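Local coordinates for protein toll-like receptor 13 (Mus musculus, PDB 4Z0C) that recognises bacterial 23S ribosomal RNA through its extracellular leucine-rich repeat region, the part in this chain, and as a whole innate immune receptor signals through MYD88 and TRAF6, at residues K5-E10 / E681-F686; D12-L17 / Y36-N41; S31-Y36 / T56-L61. One frame throughout, in Å; residues are numbered along the deposited sequence.

Interaction 1 of 3, residues K5-E10 / E681-F686; sequences KCTQYE and EVHIPF. With nucleotides of chain C.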
# COMPACT_ATOMS: atom_id res chain seq x y z
N LYS A 5 -8.67 -5.93 -35.56
CA LYS A 5 -7.69 -6.48 -34.62
C LYS A 5 -6.67 -5.46 -34.12
O LYS A 5 -6.06 -5.65 -33.07
CB LYS A 5 -6.96 -7.65 -35.26
CG LYS A 5 -7.18 -8.97 -34.55
CD LYS A 5 -8.47 -9.62 -34.95
CE LYS A 5 -8.54 -11.04 -34.40
NZ LYS A 5 -9.87 -11.66 -34.62
N CYS A 6 -6.52 -4.36 -34.84
CA CYS A 6 -5.45 -3.38 -34.62
C CYS A 6 -6.02 -2.02 -34.25
O CYS A 6 -7.16 -1.70 -34.59
CB CYS A 6 -4.63 -3.20 -35.91
SG CYS A 6 -3.78 -4.66 -36.56
N THR A 7 -5.20 -1.17 -33.64
CA THR A 7 -5.63 0.21 -33.42
C THR A 7 -4.53 1.17 -33.79
O THR A 7 -3.36 0.82 -33.78
CB THR A 7 -6.07 0.48 -31.94
OG1 THR A 7 -6.43 1.86 -31.79
CG2 THR A 7 -4.94 0.16 -30.94
N GLN A 8 -4.91 2.39 -34.13
CA GLN A 8 -3.92 3.45 -34.26
C GLN A 8 -3.50 3.97 -32.89
O GLN A 8 -4.23 3.86 -31.91
CB GLN A 8 -4.44 4.59 -35.15
CG GLN A 8 -4.39 4.26 -36.66
CD GLN A 8 -4.98 5.34 -37.55
OE1 GLN A 8 -4.86 5.28 -38.76
NE2 GLN A 8 -5.63 6.34 -36.94
N TYR A 9 -2.28 4.48 -32.84
CA TYR A 9 -1.75 5.16 -31.67
C TYR A 9 -2.39 6.55 -31.57
O TYR A 9 -2.47 7.28 -32.53
CB TYR A 9 -0.23 5.26 -31.79
CG TYR A 9 0.48 6.12 -30.77
CD1 TYR A 9 0.25 5.97 -29.40
CD2 TYR A 9 1.41 7.07 -31.19
CE1 TYR A 9 0.91 6.78 -28.48
CE2 TYR A 9 2.08 7.86 -30.27
CZ TYR A 9 1.84 7.71 -28.93
OH TYR A 9 2.53 8.53 -28.05
N GLU A 10 -2.80 6.91 -30.37
CA GLU A 10 -3.58 8.11 -30.15
C GLU A 10 -2.88 9.40 -30.60
O GLU A 10 -3.54 10.36 -31.00
CB GLU A 10 -3.98 8.15 -28.65
CG GLU A 10 -3.56 6.85 -27.91
CD GLU A 10 -4.39 6.54 -26.67
OE1 GLU A 10 -4.59 7.44 -25.83
OE2 GLU A 10 -4.81 5.37 -26.52
N GLU A 681 -12.29 11.69 -39.60
CA GLU A 681 -11.66 12.63 -38.69
C GLU A 681 -11.36 11.94 -37.36
O GLU A 681 -10.38 12.26 -36.70
CB GLU A 681 -12.58 13.83 -38.48
CG GLU A 681 -12.11 14.82 -37.44
CD GLU A 681 -11.13 15.84 -38.01
OE1 GLU A 681 -10.56 16.61 -37.20
OE2 GLU A 681 -10.94 15.88 -39.25
N VAL A 682 -12.20 10.97 -37.00
CA VAL A 682 -12.08 10.34 -35.71
C VAL A 682 -11.82 8.84 -35.80
O VAL A 682 -12.59 8.10 -36.40
CB VAL A 682 -13.33 10.55 -34.82
CG1 VAL A 682 -13.14 9.87 -33.46
CG2 VAL A 682 -13.61 12.04 -34.63
N HIS A 683 -10.72 8.41 -35.17
CA HIS A 683 -10.40 7.00 -35.06
C HIS A 683 -11.05 6.36 -33.83
O HIS A 683 -11.12 6.97 -32.78
CB HIS A 683 -8.88 6.74 -35.04
CG HIS A 683 -8.54 5.29 -34.94
ND1 HIS A 683 -8.67 4.42 -36.00
CD2 HIS A 683 -8.16 4.53 -33.88
CE1 HIS A 683 -8.36 3.20 -35.61
NE2 HIS A 683 -8.04 3.24 -34.33
N ILE A 684 -11.52 5.13 -33.99
CA ILE A 684 -12.25 4.42 -32.95
C ILE A 684 -11.73 2.99 -32.79
O ILE A 684 -12.05 2.11 -33.58
CB ILE A 684 -13.80 4.48 -33.18
CG1 ILE A 684 -14.28 5.90 -32.88
CG2 ILE A 684 -14.56 3.49 -32.27
CD1 ILE A 684 -15.47 6.30 -33.59
N PRO A 685 -10.90 2.78 -31.75
CA PRO A 685 -10.16 1.54 -31.47
C PRO A 685 -11.00 0.27 -31.48
O PRO A 685 -11.92 0.11 -30.66
CB PRO A 685 -9.61 1.77 -30.06
CG PRO A 685 -9.67 3.23 -29.82
CD PRO A 685 -10.40 3.90 -30.94
N PHE A 686 -10.62 -0.63 -32.38
CA PHE A 686 -11.15 -1.99 -32.48
C PHE A 686 -12.63 -2.04 -32.84
O PHE A 686 -13.26 -3.09 -32.70
CB PHE A 686 -10.85 -2.80 -31.21
CG PHE A 686 -9.42 -2.70 -30.76
CD1 PHE A 686 -8.39 -3.25 -31.52
CD2 PHE A 686 -9.09 -2.04 -29.58
CE1 PHE A 686 -7.06 -3.15 -31.12
CE2 PHE A 686 -7.76 -1.95 -29.17
CZ PHE A 686 -6.74 -2.51 -29.94
P A C 6 0.08 6.53 -23.53
OP1 A C 6 1.51 6.82 -23.25
OP2 A C 6 -0.82 7.70 -23.62
O5' A C 6 0.01 5.64 -24.85
C5' A C 6 -1.23 5.12 -25.34
C4' A C 6 -1.04 3.77 -25.99
O4' A C 6 -0.10 3.90 -27.10
C3' A C 6 -0.46 2.69 -25.09
O3' A C 6 -0.93 1.43 -25.55
C2' A C 6 1.04 2.80 -25.36
O2' A C 6 1.78 1.64 -25.06
C1' A C 6 1.06 3.11 -26.85
N9 A C 6 2.20 3.91 -27.31
C8 A C 6 2.88 4.90 -26.63
N7 A C 6 3.82 5.48 -27.35
C5 A C 6 3.74 4.86 -28.59
C6 A C 6 4.45 5.04 -29.80
N6 A C 6 5.43 5.93 -29.96
N1 A C 6 4.12 4.26 -30.85
C2 A C 6 3.13 3.37 -30.70
N3 A C 6 2.39 3.10 -29.62
C4 A C 6 2.74 3.89 -28.59
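Thr7 is wedged between the rings of His683 and Phe686. Thr7 CB lies over one face of Phe686, offset toward the rim, in a CH-pi contact 4.0 Å from the ring centroid. Thr7 CG2 touches Phe686 CZ at 3.4 Å. The edge of the same ring faces the backbone of Lys5, whose O is 3.3 Å from Phe686 CE1. The Thr7 hydroxyl turns the other way, anti to its own backbone N (chi1 178°). There Thr7 OG1 meets the edge of His683 and takes a weak hydrogen bond from His683 NE2 at 3.3 Å. Thr7 OG1 also donates to Gln8 O at 3.0 Å, so the hydroxyl has one firm and one weak partner. Gln8 covers a face of the imidazole. Its CB sits over the centre, 4.0 Å from the His683 ring centroid, and its amide NE2 lies above the CG-ND1 side, 3.7 Å from His683 CG, with the two planes 28° apart. Gln8 NE2 is hydrogen-bonded to Tyr1 OH and Gln8 OE1 to Tyr36 OH. Tyr9 lays one ring face on the base of A6 of chain C. The LRRCT region thus packs against the N-terminal edge strand, closing the leucine-rich repeat solenoid into a ring.

Interaction 2 of 3, residues D12-L17 / Y36-N41; sequences DIHHVL and YTTHLN. With NAG (2-acetamido-2-deoxy-beta-D-glucopyranose), chain E; NAG (2-acetamido-2-deoxy-beta-D-glucopyranose), chain B; nucleotides of chain C.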
# COMPACT_ATOMS: atom_id res chain seq x y z
N ASP A 12 -0.18 9.53 -32.90
CA ASP A 12 0.35 9.47 -34.28
C ASP A 12 -0.39 8.40 -35.11
O ASP A 12 -0.13 7.20 -34.94
CB ASP A 12 1.84 9.20 -34.25
CG ASP A 12 2.53 9.37 -35.65
OD1 ASP A 12 1.89 9.22 -36.72
OD2 ASP A 12 3.73 9.68 -35.67
N ILE A 13 -1.29 8.84 -36.01
CA ILE A 13 -2.08 7.94 -36.88
C ILE A 13 -1.22 6.93 -37.70
O ILE A 13 -1.72 5.89 -38.14
CB ILE A 13 -3.05 8.71 -37.86
CG1 ILE A 13 -2.28 9.64 -38.81
CG2 ILE A 13 -4.11 9.51 -37.10
CD1 ILE A 13 -3.16 10.26 -39.92
N HIS A 14 0.05 7.24 -37.91
CA HIS A 14 0.94 6.35 -38.69
C HIS A 14 1.45 5.14 -37.89
O HIS A 14 2.11 4.25 -38.44
CB HIS A 14 2.13 7.15 -39.23
CG HIS A 14 1.73 8.33 -40.05
ND1 HIS A 14 1.70 9.61 -39.54
CD2 HIS A 14 1.32 8.43 -41.33
CE1 HIS A 14 1.29 10.45 -40.48
NE2 HIS A 14 1.05 9.75 -41.57
N HIS A 15 1.15 5.10 -36.59
CA HIS A 15 1.57 3.98 -35.76
C HIS A 15 0.40 3.05 -35.49
O HIS A 15 -0.65 3.49 -35.02
CB HIS A 15 2.19 4.47 -34.44
CG HIS A 15 3.49 5.20 -34.62
ND1 HIS A 15 4.51 5.13 -33.70
CD2 HIS A 15 3.93 6.00 -35.61
CE1 HIS A 15 5.53 5.86 -34.12
NE2 HIS A 15 5.21 6.39 -35.28
N VAL A 16 0.57 1.76 -35.76
CA VAL A 16 -0.53 0.81 -35.56
C VAL A 16 -0.14 -0.32 -34.61
O VAL A 16 0.91 -0.92 -34.75
CB VAL A 16 -1.01 0.22 -36.92
CG1 VAL A 16 -2.07 -0.85 -36.71
CG2 VAL A 16 -1.56 1.32 -37.80
N LEU A 17 -1.02 -0.61 -33.65
CA LEU A 17 -0.76 -1.60 -32.62
C LEU A 17 -1.75 -2.76 -32.71
O LEU A 17 -2.94 -2.54 -32.76
CB LEU A 17 -0.90 -0.95 -31.24
CG LEU A 17 -0.15 0.36 -31.01
CD1 LEU A 17 -0.86 1.16 -29.93
CD2 LEU A 17 1.29 0.09 -30.61
N TYR A 36 -1.15 4.47 -45.31
CA TYR A 36 -0.15 5.45 -44.83
C TYR A 36 0.59 5.01 -43.55
O TYR A 36 1.36 5.78 -42.97
CB TYR A 36 -0.78 6.84 -44.65
CG TYR A 36 -1.94 6.89 -43.68
CD1 TYR A 36 -1.75 6.66 -42.32
CD2 TYR A 36 -3.23 7.23 -44.11
CE1 TYR A 36 -2.81 6.72 -41.42
CE2 TYR A 36 -4.29 7.30 -43.21
CZ TYR A 36 -4.07 7.04 -41.87
OH TYR A 36 -5.11 7.09 -40.96
N THR A 37 0.35 3.77 -43.12
CA THR A 37 0.94 3.23 -41.91
C THR A 37 2.47 3.12 -42.01
O THR A 37 2.98 2.42 -42.88
CB THR A 37 0.32 1.85 -41.58
OG1 THR A 37 -1.08 2.01 -41.33
CG2 THR A 37 0.96 1.22 -40.35
N THR A 38 3.19 3.78 -41.11
CA THR A 38 4.64 3.69 -41.11
C THR A 38 5.19 2.75 -40.05
O THR A 38 6.20 2.10 -40.28
CB THR A 38 5.32 5.07 -41.01
OG1 THR A 38 5.07 5.66 -39.74
CG2 THR A 38 4.77 6.00 -42.10
N HIS A 39 4.53 2.66 -38.90
CA HIS A 39 4.94 1.74 -37.83
C HIS A 39 3.84 0.74 -37.50
O HIS A 39 2.70 1.12 -37.20
CB HIS A 39 5.31 2.48 -36.54
CG HIS A 39 6.47 3.42 -36.68
ND1 HIS A 39 6.44 4.53 -37.49
CD2 HIS A 39 7.70 3.40 -36.10
CE1 HIS A 39 7.60 5.17 -37.40
NE2 HIS A 39 8.38 4.49 -36.58
N LEU A 40 4.18 -0.54 -37.56
CA LEU A 40 3.21 -1.60 -37.31
C LEU A 40 3.78 -2.54 -36.28
O LEU A 40 4.83 -3.10 -36.50
CB LEU A 40 2.91 -2.36 -38.59
CG LEU A 40 1.96 -3.56 -38.48
CD1 LEU A 40 0.57 -3.15 -37.92
CD2 LEU A 40 1.81 -4.25 -39.84
N ASN A 41 3.09 -2.70 -35.14
CA ASN A 41 3.60 -3.56 -34.07
C ASN A 41 2.67 -4.75 -33.83
O ASN A 41 1.57 -4.59 -33.31
CB ASN A 41 3.82 -2.76 -32.76
CG ASN A 41 4.60 -3.56 -31.71
OD1 ASN A 41 4.65 -4.79 -31.80
ND2 ASN A 41 5.24 -2.89 -30.73
C1 NAG E . 5.02 -1.48 -30.53
C2 NAG E . 5.52 -1.21 -29.09
C3 NAG E . 5.67 0.28 -28.82
C4 NAG E . 6.57 0.89 -29.88
C5 NAG E . 5.86 0.65 -31.20
C6 NAG E . 6.56 1.35 -32.36
C7 NAG E . 4.72 -2.91 -27.52
C8 NAG E . 3.78 -3.23 -26.39
N2 NAG E . 4.63 -1.69 -28.05
O3 NAG E . 6.15 0.50 -27.53
O4 NAG E . 6.77 2.27 -29.66
O5 NAG E . 5.83 -0.75 -31.42
O6 NAG E . 6.12 0.79 -33.58
O7 NAG E . 5.51 -3.75 -27.96
C1 NAG B . 7.74 2.89 -28.77
C2 NAG B . 8.30 4.20 -29.29
C3 NAG B . 9.13 4.91 -28.21
C4 NAG B . 8.34 5.06 -26.90
C5 NAG B . 7.85 3.67 -26.48
C6 NAG B . 6.91 3.73 -25.29
C7 NAG B . 8.63 4.26 -31.74
C8 NAG B . 9.52 3.85 -32.89
N2 NAG B . 9.07 3.95 -30.50
O3 NAG B . 9.49 6.17 -28.69
O4 NAG B . 9.05 5.73 -25.84
O5 NAG B . 7.11 3.03 -27.51
O6 NAG B . 6.41 2.42 -25.14
O7 NAG B . 7.57 4.87 -31.95
P A C 6 0.08 6.53 -23.53
OP1 A C 6 1.51 6.82 -23.25
OP2 A C 6 -0.82 7.70 -23.62
O5' A C 6 0.01 5.64 -24.85
C5' A C 6 -1.23 5.12 -25.34
C4' A C 6 -1.04 3.77 -25.99
O4' A C 6 -0.10 3.90 -27.10
C3' A C 6 -0.46 2.69 -25.09
O3' A C 6 -0.93 1.43 -25.55
C2' A C 6 1.04 2.80 -25.36
O2' A C 6 1.78 1.64 -25.06
C1' A C 6 1.06 3.11 -26.85
N9 A C 6 2.20 3.91 -27.31
C8 A C 6 2.88 4.90 -26.63
N7 A C 6 3.82 5.48 -27.35
C5 A C 6 3.74 4.86 -28.59
C6 A C 6 4.45 5.04 -29.80
N6 A C 6 5.43 5.93 -29.96
N1 A C 6 4.12 4.26 -30.85
C2 A C 6 3.13 3.37 -30.70
N3 A C 6 2.39 3.10 -29.62
C4 A C 6 2.74 3.89 -28.59
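Strand 15-17, at the N-terminal end ahead of LRR 1, pairs in parallel with strand 39-41 of LRR 1 in the leucine-rich repeat solenoid. His15 and His39 lie side by side on the strand face that also carries Leu17 and Asn41. Their rings form an offset stack, with centroids 3.9 Å apart and planes at 22°. His39 CG lies over the centre of the His15 ring. The edge of His15 reads the RNA: His15 ND1 donates to N1 of A6 of chain C at 3.0 Å, and Leu17 CD2 packs near N3 of that base. On the other strand face Val16 CG1 touches Leu40 CD1, both side chains pointing the same way. Pairing is regular from His15-His39 on, with Thr38 an extra residue before it. Val16 N donates to His39 O, and Asn41 N donates to Val16 O. His14 O takes two bonds, from His39 N and from Thr38 N.

Before the strand, Asp12 OD1 closes an Asx turn on His14 N. Its syn lone pair also receives His14 ND1 at 2.9 Å, which probably fixes the rotation of the imidazole. The edge of that imidazole then faces the next segment, with His14 CD2 3.1 Å from Tyr36 O. At the far end Asn41 OD1 is hydrogen-bonded to Thr43 OG1, and Asn41 ND2 carries an N-linked glycan, bonded to C1 of the first sugar at 1.4 Å.

Interaction 3 of 3, residues S31-Y36 / T56-L61; sequences SDIPRY and TNLSAL. With NAG (2-acetamido-2-deoxy-beta-D-glucopyranose), chain K.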
# COMPACT_ATOMS: atom_id res chain seq x y z
N SER A 31 -5.50 -6.51 -43.00
CA SER A 31 -6.20 -6.17 -44.27
C SER A 31 -6.97 -4.84 -44.25
O SER A 31 -7.20 -4.23 -45.30
CB SER A 31 -7.13 -7.31 -44.71
OG SER A 31 -8.17 -7.51 -43.76
N ASP A 32 -7.39 -4.41 -43.07
CA ASP A 32 -8.21 -3.20 -42.97
C ASP A 32 -7.45 -1.96 -42.49
O ASP A 32 -8.07 -0.94 -42.21
CB ASP A 32 -9.42 -3.45 -42.09
CG ASP A 32 -9.06 -4.03 -40.74
OD1 ASP A 32 -7.86 -4.02 -40.41
OD2 ASP A 32 -9.97 -4.50 -40.02
N ILE A 33 -6.12 -2.03 -42.41
CA ILE A 33 -5.36 -0.90 -41.88
C ILE A 33 -4.84 0.03 -42.98
O ILE A 33 -4.62 -0.42 -44.11
CB ILE A 33 -4.23 -1.37 -40.89
CG1 ILE A 33 -3.01 -1.89 -41.63
CG2 ILE A 33 -4.78 -2.40 -39.90
CD1 ILE A 33 -1.89 -2.28 -40.69
N PRO A 34 -4.64 1.33 -42.66
CA PRO A 34 -4.36 2.33 -43.70
C PRO A 34 -3.06 2.12 -44.47
O PRO A 34 -2.07 1.55 -43.97
CB PRO A 34 -4.30 3.65 -42.92
CG PRO A 34 -5.01 3.39 -41.64
CD PRO A 34 -4.69 1.96 -41.33
N ARG A 35 -3.05 2.60 -45.70
CA ARG A 35 -1.89 2.49 -46.55
C ARG A 35 -0.79 3.46 -46.10
O ARG A 35 0.37 3.29 -46.47
CB ARG A 35 -2.28 2.75 -48.02
CG ARG A 35 -3.31 1.77 -48.58
CD ARG A 35 -3.74 2.13 -50.00
NE ARG A 35 -3.20 1.19 -50.98
CZ ARG A 35 -1.97 1.26 -51.48
NH1 ARG A 35 -1.56 0.36 -52.36
NH2 ARG A 35 -1.15 2.24 -51.10
N TYR A 36 -1.15 4.47 -45.31
CA TYR A 36 -0.15 5.45 -44.83
C TYR A 36 0.59 5.01 -43.55
O TYR A 36 1.36 5.78 -42.97
CB TYR A 36 -0.78 6.84 -44.65
CG TYR A 36 -1.94 6.89 -43.68
CD1 TYR A 36 -1.75 6.66 -42.32
CD2 TYR A 36 -3.23 7.23 -44.11
CE1 TYR A 36 -2.81 6.72 -41.42
CE2 TYR A 36 -4.29 7.30 -43.21
CZ TYR A 36 -4.07 7.04 -41.87
OH TYR A 36 -5.11 7.09 -40.96
N THR A 56 1.60 -6.31 -49.04
CA THR A 56 1.35 -5.68 -50.35
C THR A 56 0.83 -4.24 -50.27
O THR A 56 1.37 -3.34 -50.92
CB THR A 56 0.33 -6.47 -51.19
OG1 THR A 56 0.72 -7.85 -51.26
CG2 THR A 56 0.26 -5.91 -52.60
N ASN A 57 -0.22 -4.01 -49.49
CA ASN A 57 -0.82 -2.69 -49.42
C ASN A 57 -0.21 -1.80 -48.32
O ASN A 57 -0.76 -0.76 -47.98
CB ASN A 57 -2.35 -2.78 -49.30
CG ASN A 57 -3.02 -3.28 -50.59
OD1 ASN A 57 -2.47 -3.11 -51.68
ND2 ASN A 57 -4.22 -3.88 -50.47
N LEU A 58 0.93 -2.22 -47.79
CA LEU A 58 1.59 -1.51 -46.69
C LEU A 58 3.06 -1.16 -46.99
O LEU A 58 3.95 -1.40 -46.16
CB LEU A 58 1.49 -2.34 -45.41
CG LEU A 58 0.09 -2.38 -44.79
CD1 LEU A 58 -0.09 -3.58 -43.87
CD2 LEU A 58 -0.16 -1.10 -44.03
N SER A 59 3.32 -0.57 -48.16
CA SER A 59 4.68 -0.32 -48.60
C SER A 59 5.28 0.93 -47.97
O SER A 59 6.46 1.25 -48.20
CB SER A 59 4.76 -0.20 -50.12
OG SER A 59 4.18 1.01 -50.55
N ALA A 60 4.50 1.62 -47.15
CA ALA A 60 5.03 2.79 -46.45
C ALA A 60 5.70 2.40 -45.13
O ALA A 60 6.31 3.24 -44.46
CB ALA A 60 3.94 3.83 -46.23
N LEU A 61 5.60 1.12 -44.75
CA LEU A 61 6.12 0.68 -43.45
C LEU A 61 7.59 1.01 -43.27
O LEU A 61 8.41 0.81 -44.18
CB LEU A 61 5.93 -0.83 -43.24
CG LEU A 61 4.54 -1.42 -43.12
CD1 LEU A 61 4.64 -2.93 -42.93
CD2 LEU A 61 3.78 -0.75 -41.98
C1 NAG K . -4.90 -4.05 -51.74
C2 NAG K . -5.78 -5.28 -51.47
C3 NAG K . -6.80 -5.52 -52.58
C4 NAG K . -7.65 -4.26 -52.70
C5 NAG K . -6.74 -3.08 -53.03
C6 NAG K . -7.58 -1.80 -53.16
C7 NAG K . -5.03 -7.14 -50.09
C8 NAG K . -4.58 -8.57 -50.13
N2 NAG K . -4.97 -6.46 -51.24
O3 NAG K . -7.63 -6.63 -52.31
O4 NAG K . -8.67 -4.43 -53.66
O5 NAG K . -5.69 -2.91 -52.08
O6 NAG K . -8.44 -1.67 -52.04
O7 NAG K . -5.42 -6.64 -49.04
O HOH W 1 -3.30 -1.65 -46.23
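The guanidinium of Arg35 has Asn57 O over the centre of one face, 4.2 Å above its plane. The aliphatic part of Arg35 comes closer, with Arg35 CG 3.6 Å from Asn57 O. The chain is bent at chi3 (108°), and this turns the guanidinium back over the backbone of the other segment. The planes of the guanidinium and the Asn57 side-chain amide are 43° apart. Arg35 NH1 and Asn57 OD1 remain 3.7 Å apart. Within its own segment, Tyr36 has Pro34 CB over the centre of one ring face.

Asn57 ND2 is bonded covalently to C1 of an N-acetylglucosamine, so a glycan leaves the protein beside Arg35. The contact joins successive loops of the leucine-rich repeat solenoid. Residues 31-36 lead into strand 39-41, and residues 56-61 lead into strand 63-65. Their end-to-end directions are 41° apart.

Behind the polar groups lies an apolar patch. Leu58 and Ile33 cross at about a right angle. The two methyl branches of Leu58 rest against CG1 and CD1 of Ile33, the closest pair being Leu58 CD2 and Ile33 CG1 at 3.8 Å. Leu58 CD2 also approaches Pro34 O. Ile33 and Leu61 both reach Leu40 of strand 39-41, so the patch continues into the interior of the repeat. Ala60 sits in the type I turn from Leu58 to Leu61, and its CB packs on Arg35 O at 3.6 Å.

No direct hydrogen bond crosses between the loops. A water bridges them instead, donating to Ile33 O at 2.8 Å and to Asn57 O at 3.2 Å.

From the N terminus, residues 5-10 come first and are met by residues 681-686 near the C terminus. Interaction 1 therefore closes a loop that takes in nearly the whole chain, and both other contacts fall within it. Interaction 2 closes a short loop from strand 15-17 through helix 26-30 to strand 39-41. Interaction 3 starts inside that loop and ends beyond it, so the two cross, sharing Tyr36. Strand 7-9 runs antiparallel to strand 15-17, which ties interaction 1 to interaction 2. Through Gln8, interaction 1 also touches Tyr36, which the other two share. Leu40 packs on Ile33 and Leu61, linking interactions 2 and 3 between strand and loops.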